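Local coordinates for Pol protein (Human T-cell leukemia virus type I, PDB 6TJU), which includes the retroviral integrase, whose C-terminal SH3-like domain, the part in this structure, probably binds DNA during insertion of the viral genome, at residues H11-K16 and L56-C61. Sequence-based numbering, arbitrary orientation.
Sequences HWYYFK and LKRAAC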
loop_
_atom_site.group_PDB
_atom_site.type_symbol
_atom_site.label_atom_id
_atom_site.label_comp_id
_atom_site.label_asym_id
_atom_site.label_seq_id
_atom_site.Cartn_x
_atom_site.Cartn_y
_atom_site.Cartn_z
ATOM N N HIS A 11 0.790 -3.286 -8.750
ATOM C CA HIS A 11 -0.532 -2.918 -8.189
ATOM C C HIS A 11 -0.400 -1.709 -7.243
ATOM O O HIS A 11 0.638 -1.537 -6.589
ATOM C CB HIS A 11 -1.183 -4.115 -7.524
ATOM C CG HIS A 11 -1.319 -5.293 -8.434
ATOM N ND1 HIS A 11 -1.454 -6.575 -7.937
ATOM C CD2 HIS A 11 -1.325 -5.387 -9.787
ATOM C CE1 HIS A 11 -1.575 -7.409 -8.944
ATOM N NE2 HIS A 11 -1.492 -6.705 -10.094
ATOM N N TRP A 12 -1.428 -0.874 -7.217
ATOM C CA TRP A 12 -1.509 0.383 -6.437
ATOM C C TRP A 12 -2.584 0.236 -5.379
ATOM O O TRP A 12 -3.667 -0.249 -5.696
ATOM C CB TRP A 12 -1.840 1.573 -7.338
ATOM C CG TRP A 12 -0.764 1.856 -8.319
ATOM C CD1 TRP A 12 -0.280 1.019 -9.282
ATOM C CD2 TRP A 12 0.028 3.034 -8.386
ATOM N NE1 TRP A 12 0.725 1.623 -9.965
ATOM C CE2 TRP A 12 0.945 2.858 -9.440
ATOM C CE3 TRP A 12 0.055 4.211 -7.664
ATOM C CZ2 TRP A 12 1.859 3.839 -9.802
ATOM C CZ3 TRP A 12 0.918 5.197 -8.044
ATOM C CH2 TRP A 12 1.823 5.004 -9.082
ATOM N N TYR A 13 -2.302 0.733 -4.176
ATOM C CA TYR A 13 -3.200 0.523 -3.044
ATOM C C TYR A 13 -3.338 1.760 -2.183
ATOM O O TYR A 13 -2.339 2.391 -1.772
ATOM C CB TYR A 13 -2.755 -0.616 -2.124
ATOM C CG TYR A 13 -2.586 -1.965 -2.748
ATOM C CD1 TYR A 13 -3.625 -2.883 -2.764
ATOM C CD2 TYR A 13 -1.343 -2.378 -3.186
ATOM C CE1 TYR A 13 -3.467 -4.141 -3.306
ATOM C CE2 TYR A 13 -1.156 -3.628 -3.707
ATOM C CZ TYR A 13 -2.221 -4.521 -3.775
ATOM O OH TYR A 13 -2.005 -5.789 -4.283
ATOM N N TYR A 14 -4.574 2.032 -1.811
ATOM C CA TYR A 14 -4.879 2.748 -0.549
ATOM C C TYR A 14 -4.455 1.838 0.611
ATOM O O TYR A 14 -4.574 0.616 0.515
ATOM C CB TYR A 14 -6.366 3.084 -0.444
ATOM C CG TYR A 14 -6.927 4.027 -1.486
ATOM C CD1 TYR A 14 -6.826 5.412 -1.338
ATOM C CD2 TYR A 14 -7.577 3.539 -2.617
ATOM C CE1 TYR A 14 -7.397 6.273 -2.256
ATOM C CE2 TYR A 14 -8.135 4.399 -3.556
ATOM C CZ TYR A 14 -8.041 5.773 -3.379
ATOM O OH TYR A 14 -8.545 6.661 -4.295
ATOM N N PHE A 15 -3.954 2.434 1.693
ATOM C CA PHE A 15 -3.447 1.688 2.852
ATOM C C PHE A 15 -3.761 2.434 4.154
ATOM O O PHE A 15 -3.856 3.690 4.170
ATOM C CB PHE A 15 -1.954 1.325 2.671
ATOM C CG PHE A 15 -0.986 2.474 2.781
ATOM C CD1 PHE A 15 -0.714 3.260 1.664
ATOM C CD2 PHE A 15 -0.372 2.794 3.981
ATOM C CE1 PHE A 15 0.147 4.341 1.743
ATOM C CE2 PHE A 15 0.468 3.904 4.062
ATOM C CZ PHE A 15 0.729 4.667 2.948
ATOM N N LYS A 16 -3.930 1.640 5.224
ATOM C CA LYS A 16 -3.901 2.101 6.631
ATOM C C LYS A 16 -2.727 1.407 7.320
ATOM O O LYS A 16 -2.371 0.293 6.932
ATOM C CB LYS A 16 -5.256 1.819 7.289
ATOM C CG LYS A 16 -6.333 2.781 6.858
ATOM C CD LYS A 16 -7.671 2.597 7.531
ATOM C CE LYS A 16 -8.619 3.685 7.059
ATOM N NZ LYS A 16 -9.953 3.603 7.696
ATOM N N LEU A 56 -5.685 -2.852 3.097
ATOM C CA LEU A 56 -5.442 -2.393 1.713
ATOM C C LEU A 56 -6.744 -2.309 0.934
ATOM O O LEU A 56 -7.676 -3.086 1.184
ATOM C CB LEU A 56 -4.499 -3.331 0.965
ATOM C CG LEU A 56 -3.096 -3.426 1.538
ATOM C CD1 LEU A 56 -2.300 -4.428 0.720
ATOM C CD2 LEU A 56 -2.450 -2.050 1.511
ATOM N N LYS A 57 -6.757 -1.369 -0.004
ATOM C CA LYS A 57 -7.812 -1.316 -1.036
ATOM C C LYS A 57 -7.109 -1.118 -2.375
ATOM O O LYS A 57 -6.304 -0.183 -2.493
ATOM C CB LYS A 57 -8.864 -0.226 -0.759
ATOM C CG LYS A 57 -9.714 -0.387 0.489
ATOM C CD LYS A 57 -10.797 -1.427 0.390
ATOM C CE LYS A 57 -11.577 -1.472 1.679
ATOM N NZ LYS A 57 -12.673 -2.472 1.610
ATOM N N ARG A 58 -7.411 -1.986 -3.333
ATOM C CA ARG A 58 -6.846 -1.977 -4.704
ATOM C C ARG A 58 -7.401 -0.788 -5.520
ATOM O O ARG A 58 -8.615 -0.751 -5.874
ATOM C CB ARG A 58 -7.145 -3.349 -5.308
ATOM C CG ARG A 58 -6.761 -3.482 -6.766
ATOM C CD ARG A 58 -5.276 -3.409 -6.934
ATOM N NE ARG A 58 -4.961 -3.941 -8.245
ATOM C CZ ARG A 58 -4.885 -5.229 -8.536
ATOM N NH1 ARG A 58 -5.118 -6.140 -7.609
ATOM N NH2 ARG A 58 -4.576 -5.598 -9.765
ATOM N N ALA A 59 -6.524 0.148 -5.877
ATOM C CA ALA A 59 -6.848 1.280 -6.756
ATOM C C ALA A 59 -6.590 0.875 -8.196
ATOM O O ALA A 59 -5.851 -0.056 -8.394
ATOM C CB ALA A 59 -6.032 2.491 -6.369
ATOM N N ALA A 60 -7.210 1.570 -9.148
ATOM C CA ALA A 60 -6.950 1.376 -10.596
ATOM C C ALA A 60 -5.499 1.756 -10.871
ATOM O O ALA A 60 -5.006 2.700 -10.265
ATOM C CB ALA A 60 -7.894 2.210 -11.437
ATOM N N CYS A 61 -4.826 1.024 -11.730
ATOM C CA CYS A 61 -3.422 1.304 -12.094
ATOM C C CYS A 61 -3.384 2.597 -12.916
ATOM O O CYS A 61 -4.177 2.748 -13.838
ATOM C CB CYS A 61 -2.875 0.118 -12.878
ATOM S SG CYS A 61 -1.091 0.199 -13.195
HETATM O O HOH W 1 -3.353 -1.324 -9.124
#
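Arg58 lays its guanidinium flat on one face of the His11 imidazole, centres 3.6 Å apart and planes within 16° of parallel, while Tyr13 OH lies in plane at the imidazole's edge. A bend at chi2 (67°) turns the arginine chain toward His11, just before strand 12-15, and brings the guanidinium over that ring. Leu56 CD1 covers one face of the Tyr13 ring as a CH-pi contact, 4.1 Å from the centroid, and Lys57 O sits near the ring plane at its edge. On the other side of the sheet, Tyr14 CE2 packs on Ala59 CB at 4.0 Å, and Cys61 SG meets the Trp12 indole obliquely.

Between these two faces the strands run antiparallel. Lys57 N donates to Tyr14 O at 3.0 Å; the return bond from Tyr14 N to Lys57 O is weak. Ala59 N reaches Trp12 O at 2.9 Å, and past it a water takes the Trp12 N-H and donates to Ala59 O, bridging the strands as they diverge.

Tyr13, Phe15 and Leu56 face strand 38-42 in the core of this SH3-like fold, Tyr13 OH hydrogen-bonding Glu34. Strand 12-15 is the middle of its three-stranded sheet, between 56-59 and 26-30.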